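Local coordinates for aluminum resistance protein (Clostridium novyi, PDB 3I16) that probably acts as a pyridoxal-5'-phosphate-dependent carbon-sulfur lyase of the methionine gamma-lyase family, with a link to aluminium resistance, at residues V217-G222 with K228-V233; Q45-N50 with A83-T88; V180-S185 with K200-C205. All blocks are in the same frame, centred on the assembly; numbering follows the deposited sequence.

Interaction 1 of 3, residues V217-G222 with K228-V233. With PLP (pyridoxal-5'-phosphate), chain J.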
loop_
_atom_site.group_PDB
_atom_site.type_symbol
_atom_site.label_atom_id
_atom_site.label_comp_id
_atom_site.label_asym_id
_atom_site.label_seq_id
_atom_site.Cartn_x
_atom_site.Cartn_y
_atom_site.Cartn_z
ATOM N N VAL B 217 -22.327 24.543 4.002
ATOM C CA VAL B 217 -21.143 25.184 4.569
ATOM C C VAL B 217 -19.854 24.512 4.140
ATOM O O VAL B 217 -19.700 23.291 4.246
ATOM C CB VAL B 217 -21.165 25.189 6.112
ATOM C CG1 VAL B 217 -19.924 25.952 6.649
ATOM C CG2 VAL B 217 -22.460 25.811 6.629
ATOM N N ASP B 218 -18.947 25.341 3.640
ATOM C CA ASP B 218 -17.558 24.980 3.336
ATOM C C ASP B 218 -16.906 25.051 4.696
ATOM O O ASP B 218 -16.668 26.143 5.220
ATOM C CB ASP B 218 -16.964 26.040 2.394
ATOM C CG ASP B 218 -15.457 25.906 2.183
ATOM O OD1 ASP B 218 -14.781 25.097 2.857
ATOM O OD2 ASP B 218 -14.958 26.622 1.292
ATOM N N ASN B 219 -16.617 23.891 5.260
ATOM C CA ASN B 219 -16.112 23.764 6.611
ATOM C C ASN B 219 -14.586 23.660 6.722
ATOM O O ASN B 219 -14.060 23.527 7.832
ATOM C CB ASN B 219 -16.754 22.523 7.275
ATOM C CG ASN B 219 -16.819 22.639 8.795
ATOM O OD1 ASN B 219 -17.079 23.723 9.313
ATOM N ND2 ASN B 219 -16.594 21.533 9.511
ATOM N N CYS B 220 -13.881 23.694 5.594
ATOM C CA CYS B 220 -12.416 23.604 5.610
ATOM C C CYS B 220 -11.758 24.489 6.660
ATOM O O CYS B 220 -12.055 25.685 6.726
ATOM C CB CYS B 220 -11.845 24.016 4.270
ATOM S SG CYS B 220 -12.054 22.797 2.981
ATOM N N TYR B 221 -10.864 23.883 7.443
ATOM C CA TYR B 221 -10.087 24.539 8.515
ATOM C C TYR B 221 -10.802 24.795 9.830
ATOM O O TYR B 221 -10.159 25.158 10.810
ATOM C CB TYR B 221 -9.453 25.846 8.061
ATOM C CG TYR B 221 -8.371 25.708 7.014
ATOM C CD1 TYR B 221 -7.187 25.024 7.301
ATOM C CD2 TYR B 221 -8.479 26.333 5.801
ATOM C CE1 TYR B 221 -6.192 24.933 6.380
ATOM C CE2 TYR B 221 -7.476 26.258 4.880
ATOM C CZ TYR B 221 -6.345 25.570 5.170
ATOM O OH TYR B 221 -5.375 25.500 4.224
ATOM N N GLY B 222 -12.108 24.558 9.878
ATOM C CA GLY B 222 -12.893 24.803 11.084
ATOM C C GLY B 222 -13.183 23.595 11.932
ATOM O O GLY B 222 -13.711 23.743 13.032
ATOM N N LYS B 228 -19.124 22.403 18.781
ATOM C CA LYS B 228 -20.149 22.239 17.752
ATOM C C LYS B 228 -19.568 22.421 16.348
ATOM O O LYS B 228 -18.541 23.076 16.156
ATOM C CB LYS B 228 -21.271 23.272 17.932
ATOM C CG LYS B 228 -22.113 23.088 19.174
ATOM C CD LYS B 228 -23.360 23.963 19.125
ATOM C CE LYS B 228 -24.304 23.628 20.259
ATOM N NZ LYS B 228 -23.630 23.791 21.559
ATOM N N GLU B 229 -20.252 21.845 15.373
ATOM C CA GLU B 229 -19.915 22.010 13.957
ATOM C C GLU B 229 -21.147 22.665 13.295
ATOM O O GLU B 229 -22.207 22.795 13.927
ATOM C CB GLU B 229 -19.559 20.670 13.338
ATOM C CG GLU B 229 -18.247 20.061 13.888
ATOM C CD GLU B 229 -16.992 20.852 13.526
ATOM O OE1 GLU B 229 -16.972 21.493 12.460
ATOM O OE2 GLU B 229 -15.999 20.798 14.299
ATOM N N PRO B 230 -21.020 23.091 12.030
ATOM C CA PRO B 230 -22.167 23.774 11.423
ATOM C C PRO B 230 -23.412 22.904 11.331
ATOM O O PRO B 230 -24.520 23.434 11.325
ATOM C CB PRO B 230 -21.664 24.149 10.034
ATOM C CG PRO B 230 -20.193 24.264 10.195
ATOM C CD PRO B 230 -19.821 23.180 11.182
ATOM N N THR B 231 -23.234 21.588 11.285
ATOM C CA THR B 231 -24.349 20.656 11.221
ATOM C C THR B 231 -25.129 20.606 12.553
ATOM O O THR B 231 -26.248 20.112 12.588
ATOM C CB THR B 231 -23.844 19.246 10.831
ATOM O OG1 THR B 231 -22.699 18.931 11.634
ATOM C CG2 THR B 231 -23.424 19.211 9.349
ATOM N N ASP B 232 -24.536 21.100 13.637
ATOM C CA ASP B 232 -25.193 21.171 14.932
ATOM C C ASP B 232 -26.020 22.454 15.026
ATOM O O ASP B 232 -26.781 22.608 15.975
ATOM C CB ASP B 232 -24.165 21.122 16.082
ATOM C CG ASP B 232 -23.409 19.821 16.136
ATOM O OD1 ASP B 232 -24.080 18.776 16.181
ATOM O OD2 ASP B 232 -22.151 19.831 16.117
ATOM N N VAL B 233 -25.866 23.386 14.077
ATOM C CA VAL B 233 -26.664 24.622 14.101
ATOM C C VAL B 233 -27.515 24.813 12.834
ATOM O O VAL B 233 -27.810 25.952 12.432
ATOM C CB VAL B 233 -25.811 25.891 14.467
ATOM C CG1 VAL B 233 -25.300 25.763 15.914
ATOM C CG2 VAL B 233 -24.656 26.126 13.503
HETATM N N1 PLP J . -12.484 26.522 0.967
HETATM C C2 PLP J . -11.659 27.187 1.824
HETATM C C2A PLP J . -12.170 28.374 2.579
HETATM C C3 PLP J . -10.352 26.730 1.980
HETATM O O3 PLP J . -9.523 27.391 2.853
HETATM C C4 PLP J . -9.891 25.617 1.260
HETATM C C5 PLP J . -10.745 24.954 0.385
HETATM C C6 PLP J . -12.040 25.416 0.266
HETATM C C5A PLP J . -10.346 23.724 -0.409
HETATM O O4P PLP J . -9.089 23.850 -0.986
HETATM P P PLP J . -8.256 22.643 -1.709
HETATM O O1P PLP J . -8.152 21.366 -0.889
HETATM O O2P PLP J . -6.869 23.232 -1.813
HETATM O O3P PLP J . -8.908 22.334 -3.048
HETATM O O HOH W 1 -15.996 23.494 15.163
#
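P230, N219 and E229 carry this contact, in which the end of strand 214-218 and the turn after it meet the loop that leads to strand 237-241. Across the contact the ring of P230 meets V217 and N219. Its CB meets CG2 of V217 at 3.9 Å, and its CG and CD lie beside the amide oxygen of N219, with OD1 3.3 Å from CG. The other end of that amide reaches E229: N219 ND2 donates to E229 OE1 over 3.0 Å, at 171°. E229 OE1 lies close to the amide plane of N219; the donor meets it on the anti side, 31° out of the carboxylate plane, and the amide and carboxylate planes are nearly perpendicular. A bend at chi2 (-67°) brings the E229 carboxylate back to the turn. R184 NH1 bridges the pair, bonding N219 OD1 and forming a salt bridge with E229 OE1, while F224 N holds E229 OE2 and Y256 OH pairs with N219 ND2. A water sits 3.1 Å from G222 O and 2.8 Å from K228 O, within hydrogen-bonding distance of both. N219 begins a type II turn closing at G222, and D218 forms an Asx turn, its OD1 accepting from C220 N. PLP N1 donates to D218 OD2, as to the aspartate in fold-type I enzymes; the modelled 2.5 Å is unusually short and its exact length doubtful. Buried amide, carboxylate and guanidinium groups thus form a linked polar cluster, completed by F224 and Y256, behind the turn that carries D218, C220 and Y221 into the cofactor pocket, consistent with a second shell that fixes the turn's shape.

Interaction 2 of 3, residues Q45-N50 with A83-T88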
loop_
_atom_site.group_PDB
_atom_site.type_symbol
_atom_site.label_atom_id
_atom_site.label_comp_id
_atom_site.label_asym_id
_atom_site.label_seq_id
_atom_site.Cartn_x
_atom_site.Cartn_y
_atom_site.Cartn_z
ATOM N N GLN B 45 -12.442 15.162 21.822
ATOM C CA GLN B 45 -11.803 13.875 21.809
ATOM C C GLN B 45 -12.854 12.834 22.205
ATOM O O GLN B 45 -12.921 11.750 21.628
ATOM C CB GLN B 45 -10.617 13.829 22.793
ATOM C CG GLN B 45 -9.874 12.481 22.783
ATOM C CD GLN B 45 -9.058 12.278 21.533
ATOM O OE1 GLN B 45 -7.956 12.800 21.429
ATOM N NE2 GLN B 45 -9.568 11.487 20.596
ATOM N N LEU B 46 -13.654 13.157 23.215
ATOM C CA LEU B 46 -14.693 12.247 23.694
ATOM C C LEU B 46 -15.781 12.036 22.628
ATOM O O LEU B 46 -16.246 10.918 22.426
ATOM C CB LEU B 46 -15.283 12.782 24.995
ATOM C CG LEU B 46 -16.415 12.018 25.646
ATOM C CD1 LEU B 46 -16.040 10.546 25.927
ATOM C CD2 LEU B 46 -16.792 12.755 26.902
ATOM N N LYS B 47 -16.140 13.111 21.933
ATOM C CA LYS B 47 -17.113 13.058 20.832
ATOM C C LYS B 47 -16.667 12.058 19.756
ATOM O O LYS B 47 -17.453 11.202 19.303
ATOM C CB LYS B 47 -17.287 14.460 20.224
ATOM C CG LYS B 47 -18.204 14.530 19.005
ATOM C CD LYS B 47 -18.609 15.961 18.638
ATOM C CE LYS B 47 -17.497 16.815 18.083
ATOM N NZ LYS B 47 -17.997 18.179 17.806
ATOM N N VAL B 48 -15.405 12.147 19.361
ATOM C CA VAL B 48 -14.870 11.234 18.341
ATOM C C VAL B 48 -14.759 9.793 18.856
ATOM O O VAL B 48 -15.121 8.851 18.140
ATOM C CB VAL B 48 -13.522 11.735 17.760
ATOM C CG1 VAL B 48 -12.934 10.711 16.806
ATOM C CG2 VAL B 48 -13.701 13.108 17.055
ATOM N N LEU B 49 -14.302 9.615 20.096
ATOM C CA LEU B 49 -14.177 8.272 20.683
ATOM C C LEU B 49 -15.543 7.618 20.700
ATOM O O LEU B 49 -15.696 6.456 20.328
ATOM C CB LEU B 49 -13.662 8.338 22.105
ATOM C CG LEU B 49 -13.545 7.004 22.880
ATOM C CD1 LEU B 49 -12.538 6.006 22.243
ATOM C CD2 LEU B 49 -13.190 7.300 24.350
ATOM N N ASN B 50 -16.542 8.380 21.147
ATOM C CA ASN B 50 -17.894 7.866 21.231
ATOM C C ASN B 50 -18.421 7.389 19.883
ATOM O O ASN B 50 -19.033 6.322 19.806
ATOM C CB ASN B 50 -18.831 8.923 21.808
ATOM C CG ASN B 50 -20.204 8.376 22.066
ATOM O OD1 ASN B 50 -21.169 8.717 21.383
ATOM N ND2 ASN B 50 -20.296 7.480 23.024
ATOM N N ALA B 83 -20.706 10.693 10.344
ATOM C CA ALA B 83 -22.092 11.131 10.523
ATOM C C ALA B 83 -22.457 11.301 12.003
ATOM O O ALA B 83 -23.101 12.298 12.373
ATOM C CB ALA B 83 -23.050 10.183 9.799
ATOM N N ARG B 84 -21.984 10.378 12.849
ATOM C CA ARG B 84 -22.161 10.523 14.287
ATOM C C ARG B 84 -21.379 11.709 14.845
ATOM O O ARG B 84 -21.908 12.442 15.679
ATOM C CB ARG B 84 -21.756 9.258 15.034
ATOM C CG ARG B 84 -22.755 8.139 14.872
ATOM C CD ARG B 84 -22.257 6.881 15.520
ATOM N NE ARG B 84 -23.202 5.796 15.292
ATOM C CZ ARG B 84 -24.287 5.580 16.027
ATOM N NH1 ARG B 84 -24.584 6.359 17.071
ATOM N NH2 ARG B 84 -25.078 4.561 15.726
ATOM N N VAL B 85 -20.132 11.901 14.404
ATOM C CA VAL B 85 -19.302 13.027 14.886
ATOM C C VAL B 85 -19.965 14.372 14.590
ATOM O O VAL B 85 -20.018 15.248 15.457
ATOM C CB VAL B 85 -17.878 13.013 14.286
ATOM C CG1 VAL B 85 -17.169 14.340 14.532
ATOM C CG2 VAL B 85 -17.065 11.849 14.841
ATOM N N PHE B 86 -20.470 14.517 13.367
ATOM C CA PHE B 86 -21.159 15.731 12.905
ATOM C C PHE B 86 -22.671 15.771 13.197
ATOM O O PHE B 86 -23.345 16.748 12.887
ATOM C CB PHE B 86 -20.918 15.917 11.400
ATOM C CG PHE B 86 -19.506 16.309 11.063
ATOM C CD1 PHE B 86 -19.077 17.612 11.267
ATOM C CD2 PHE B 86 -18.607 15.392 10.548
ATOM C CE1 PHE B 86 -17.771 17.991 10.957
ATOM C CE2 PHE B 86 -17.302 15.773 10.231
ATOM C CZ PHE B 86 -16.891 17.068 10.444
ATOM N N ASN B 87 -23.198 14.727 13.816
ATOM C CA ASN B 87 -24.620 14.636 14.112
ATOM C C ASN B 87 -25.478 14.852 12.875
ATOM O O ASN B 87 -26.422 15.640 12.892
ATOM C CB ASN B 87 -25.012 15.599 15.245
ATOM C CG ASN B 87 -24.248 15.322 16.529
ATOM O OD1 ASN B 87 -24.285 14.199 17.034
ATOM N ND2 ASN B 87 -23.554 16.343 17.068
ATOM N N THR B 88 -25.140 14.160 11.790
ATOM C CA THR B 88 -25.922 14.256 10.555
ATOM C C THR B 88 -26.530 12.893 10.257
ATOM O O THR B 88 -26.167 11.897 10.867
ATOM C CB THR B 88 -25.047 14.637 9.374
ATOM O OG1 THR B 88 -24.005 13.658 9.239
ATOM C CG2 THR B 88 -24.447 16.040 9.571
HETATM O O HOH W 2 -20.165 17.942 16.091
#
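K47 NZ is gripped by several acceptors: it donates to the backbone oxygen of T227, more weakly to N44 OD1, and to a water 2.8 Å away. The same water lies 2.8 Å from V85 O, a probable hydrogen bond, and so can link the lysine ammonium of helix 17-54 to a carbonyl in the last turn of helix 73-86. The lysine chain leaves its helix with CG anti to the backbone N (chi1 176°), runs on extended, and bends at chi3 (70°). Its methylenes therefore pass alongside the V85 carbonyl, CD coming to 3.6 Å from V85 O, before NZ turns to its acceptors. V85 contributes the larger apolar part. Its two methyls divide the work: CG1 faces CE of K47, while CG2 lies 4.2 Å from both CA and CG2 of V48, close against the backbone of the long helix. The backbones are near here, with the CA atoms of V48 and V85 5.9 Å apart. No direct hydrogen bond crosses between the segments; the polar link is the water, and otherwise lysine methylenes lie along the V85 carbonyl and valine methyls pack together. The end of the shorter helix is a Schellman motif, in which N87 has positive phi and T88 N bonds back to A83 O at 2.8 Å. The pair lies away from the cofactor. V85 also packs on A51 of the long helix, whose V48 is covered by L294 and P298 of helix 287-318 and by F224 of a loop; Q45, L46, L49 and N50 turn to a third subunit, and F86 lies against A258 of strand 255-259.

Interaction 3 of 3, residues V180-S185 with K200-C205. With PLP (pyridoxal-5'-phosphate), chain J.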
loop_
_atom_site.group_PDB
_atom_site.type_symbol
_atom_site.label_atom_id
_atom_site.label_comp_id
_atom_site.label_asym_id
_atom_site.label_seq_id
_atom_site.Cartn_x
_atom_site.Cartn_y
_atom_site.Cartn_z
ATOM N N VAL B 180 -27.963 28.049 -0.330
ATOM C CA VAL B 180 -27.150 29.143 0.206
ATOM C C VAL B 180 -25.805 28.526 0.592
ATOM O O VAL B 180 -25.750 27.499 1.286
ATOM C CB VAL B 180 -27.829 29.889 1.403
ATOM C CG1 VAL B 180 -26.826 30.778 2.200
ATOM C CG2 VAL B 180 -28.980 30.762 0.908
ATOM N N HIS B 181 -24.735 29.132 0.071
ATOM C CA HIS B 181 -23.379 28.725 0.325
ATOM C C HIS B 181 -22.737 29.678 1.338
ATOM O O HIS B 181 -22.718 30.897 1.144
ATOM C CB HIS B 181 -22.591 28.684 -0.980
ATOM C CG HIS B 181 -21.103 28.752 -0.796
ATOM N ND1 HIS B 181 -20.384 29.906 -1.024
ATOM C CD2 HIS B 181 -20.206 27.822 -0.399
ATOM C CE1 HIS B 181 -19.111 29.683 -0.760
ATOM N NE2 HIS B 181 -18.976 28.421 -0.404
ATOM N N ILE B 182 -22.206 29.096 2.405
ATOM C CA ILE B 182 -21.572 29.812 3.492
ATOM C C ILE B 182 -20.128 29.335 3.677
ATOM O O ILE B 182 -19.884 28.165 3.935
ATOM C CB ILE B 182 -22.297 29.467 4.801
ATOM C CG1 ILE B 182 -23.789 29.833 4.729
ATOM C CG2 ILE B 182 -21.633 30.120 5.962
ATOM C CD1 ILE B 182 -24.607 29.027 5.751
ATOM N N GLN B 183 -19.174 30.240 3.563
ATOM C CA GLN B 183 -17.774 29.874 3.745
ATOM C C GLN B 183 -17.358 30.188 5.170
ATOM O O GLN B 183 -17.428 31.330 5.583
ATOM C CB GLN B 183 -16.919 30.653 2.771
ATOM C CG GLN B 183 -15.469 30.207 2.734
ATOM C CD GLN B 183 -14.733 30.899 1.618
ATOM O OE1 GLN B 183 -15.052 30.711 0.428
ATOM N NE2 GLN B 183 -13.750 31.723 1.987
ATOM N N ARG B 184 -16.924 29.174 5.916
ATOM C CA ARG B 184 -16.524 29.370 7.306
ATOM C C ARG B 184 -15.192 30.118 7.428
ATOM O O ARG B 184 -15.104 31.146 8.124
ATOM C CB ARG B 184 -16.442 28.022 8.011
ATOM C CG ARG B 184 -16.097 28.116 9.462
ATOM C CD ARG B 184 -16.213 26.805 10.125
ATOM N NE ARG B 184 -15.915 26.886 11.555
ATOM C CZ ARG B 184 -16.017 25.855 12.387
ATOM N NH1 ARG B 184 -16.437 24.672 11.951
ATOM N NH2 ARG B 184 -15.707 26.001 13.658
ATOM N N SER B 185 -14.171 29.605 6.748
ATOM C CA SER B 185 -12.822 30.184 6.770
ATOM C C SER B 185 -12.756 31.399 5.851
ATOM O O SER B 185 -13.516 31.503 4.893
ATOM C CB SER B 185 -11.804 29.125 6.330
ATOM O OG SER B 185 -10.485 29.625 6.355
ATOM N N LYS B 200 -25.089 29.873 12.632
ATOM C CA LYS B 200 -26.451 29.667 13.092
ATOM C C LYS B 200 -27.337 30.855 12.697
ATOM O O LYS B 200 -28.445 30.667 12.222
ATOM C CB LYS B 200 -26.516 29.505 14.614
ATOM C CG LYS B 200 -27.937 29.192 15.142
ATOM C CD LYS B 200 -27.963 29.042 16.649
ATOM C CE LYS B 200 -29.309 28.468 17.143
ATOM N NZ LYS B 200 -30.494 29.217 16.678
ATOM N N SER B 201 -26.859 32.073 12.894
ATOM C CA SER B 201 -27.690 33.233 12.568
ATOM C C SER B 201 -28.040 33.256 11.071
ATOM O O SER B 201 -29.140 33.613 10.726
ATOM C CB SER B 201 -27.037 34.550 13.022
ATOM O OG SER B 201 -25.966 34.866 12.167
ATOM N N ILE B 202 -27.120 32.843 10.195
ATOM C CA ILE B 202 -27.406 32.775 8.754
ATOM C C ILE B 202 -28.441 31.673 8.462
ATOM O O ILE B 202 -29.444 31.898 7.765
ATOM C CB ILE B 202 -26.129 32.533 7.894
ATOM C CG1 ILE B 202 -25.145 33.719 7.996
ATOM C CG2 ILE B 202 -26.522 32.265 6.448
ATOM C CD1 ILE B 202 -23.730 33.418 7.411
ATOM N N VAL B 203 -28.223 30.490 9.013
ATOM C CA VAL B 203 -29.175 29.392 8.780
ATOM C C VAL B 203 -30.577 29.782 9.232
ATOM O O VAL B 203 -31.536 29.690 8.431
ATOM C CB VAL B 203 -28.714 28.085 9.415
ATOM C CG1 VAL B 203 -29.765 26.998 9.227
ATOM C CG2 VAL B 203 -27.395 27.677 8.798
ATOM N N ASP B 204 -30.709 30.261 10.472
ATOM C CA ASP B 204 -32.029 30.694 10.971
ATOM C C ASP B 204 -32.688 31.751 10.078
ATOM O O ASP B 204 -33.888 31.710 9.821
ATOM C CB ASP B 204 -31.935 31.219 12.408
ATOM C CG ASP B 204 -31.595 30.136 13.391
ATOM O OD1 ASP B 204 -31.624 28.960 13.001
ATOM O OD2 ASP B 204 -31.301 30.455 14.553
ATOM N N CYS B 205 -31.890 32.684 9.596
ATOM C CA CYS B 205 -32.388 33.726 8.722
ATOM C C CYS B 205 -32.912 33.163 7.383
ATOM O O CYS B 205 -34.016 33.511 6.921
ATOM C CB CYS B 205 -31.250 34.717 8.492
ATOM S SG CYS B 205 -31.571 35.990 7.316
HETATM N N1 PLP J . -12.484 26.522 0.967
HETATM C C2 PLP J . -11.659 27.187 1.824
HETATM C C2A PLP J . -12.170 28.374 2.579
HETATM C C3 PLP J . -10.352 26.730 1.980
HETATM O O3 PLP J . -9.523 27.391 2.853
HETATM C C4 PLP J . -9.891 25.617 1.260
HETATM C C5 PLP J . -10.745 24.954 0.385
HETATM C C6 PLP J . -12.040 25.416 0.266
HETATM C C5A PLP J . -10.346 23.724 -0.409
HETATM O O4P PLP J . -9.089 23.850 -0.986
HETATM P P PLP J . -8.256 22.643 -1.709
HETATM O O1P PLP J . -8.152 21.366 -0.889
HETATM O O2P PLP J . -6.869 23.232 -1.813
HETATM O O3P PLP J . -8.908 22.334 -3.048
#
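A beta-alpha-beta unit, strand 177-183, helix 196-209 and strand 214-218, contains this contact, in which the first strand of the unit meets the helix that packs on the mixed sheet, consistent with the large domain of fold-type I PLP enzymes. I182 and I202 are the two residues that meet most fully, their CA atoms 8.4 Å apart. The two side chains lie antiparallel, each offering its terminal methyl to the other's CG2 branch: CD1 of I182 reaches CG2 of I202 at 3.8 Å, and CG2 of I182 in turn reaches CD1 of I202 at 4.2 Å. In I182 the CG1 arm lies anti to the carbonyl carbon (chi1 -59°) and chi2 keeps it extended, which carries CD1 across to the helix. There CD1 also meets CG2 of V203 at 4.3 Å, touching two successive residues of the helix. V180, two residues earlier, directs its CB bond toward the same helix and packs on V206, while V217 of strand 214-218 touches I182 from the next strand. No polar bond crosses between the segments; the interface is wholly aliphatic and buried. Alternation along the strand sends Q183 the other way, to the cofactor. Its amide comes within van der Waals range of the C2A methyl of PLP, Q183 CD lying 3.7 Å from that carbon, and S185 CB touches the same methyl. One strand thus faces a hydrophobic core on one side and the PLP pocket on the other. The amide is fixed at both ends: its OE1 accepts from Y126 N, and Q183 NE2 donates to S185 O at 2.9 Å, with that oxygen 3° out of the amide plane and the donor tilted 29° from the carbonyl plane.

Overall arrangement
Along the chain the contacts close in the order interaction 2, interaction 3, interaction 1. Interactions 1 and 3 have centres 10 Å apart and share the seven-stranded mixed sheet, where strands 177-183 and 214-218 are neighbours; they touch through the bond from D218 N to I182 O, and both reach PLP. Interaction 2 lies on the other side of interaction 1, centres 13 Å apart, and joins it where T231 and D232 meet the end of helix 73-86. Interactions 2 and 3 are 22 Å apart between centres and do not touch. Interaction 1 therefore connects the sheet and cofactor pocket to helix 73-86, which packs on helix 17-54, and this long helix borders a third subunit.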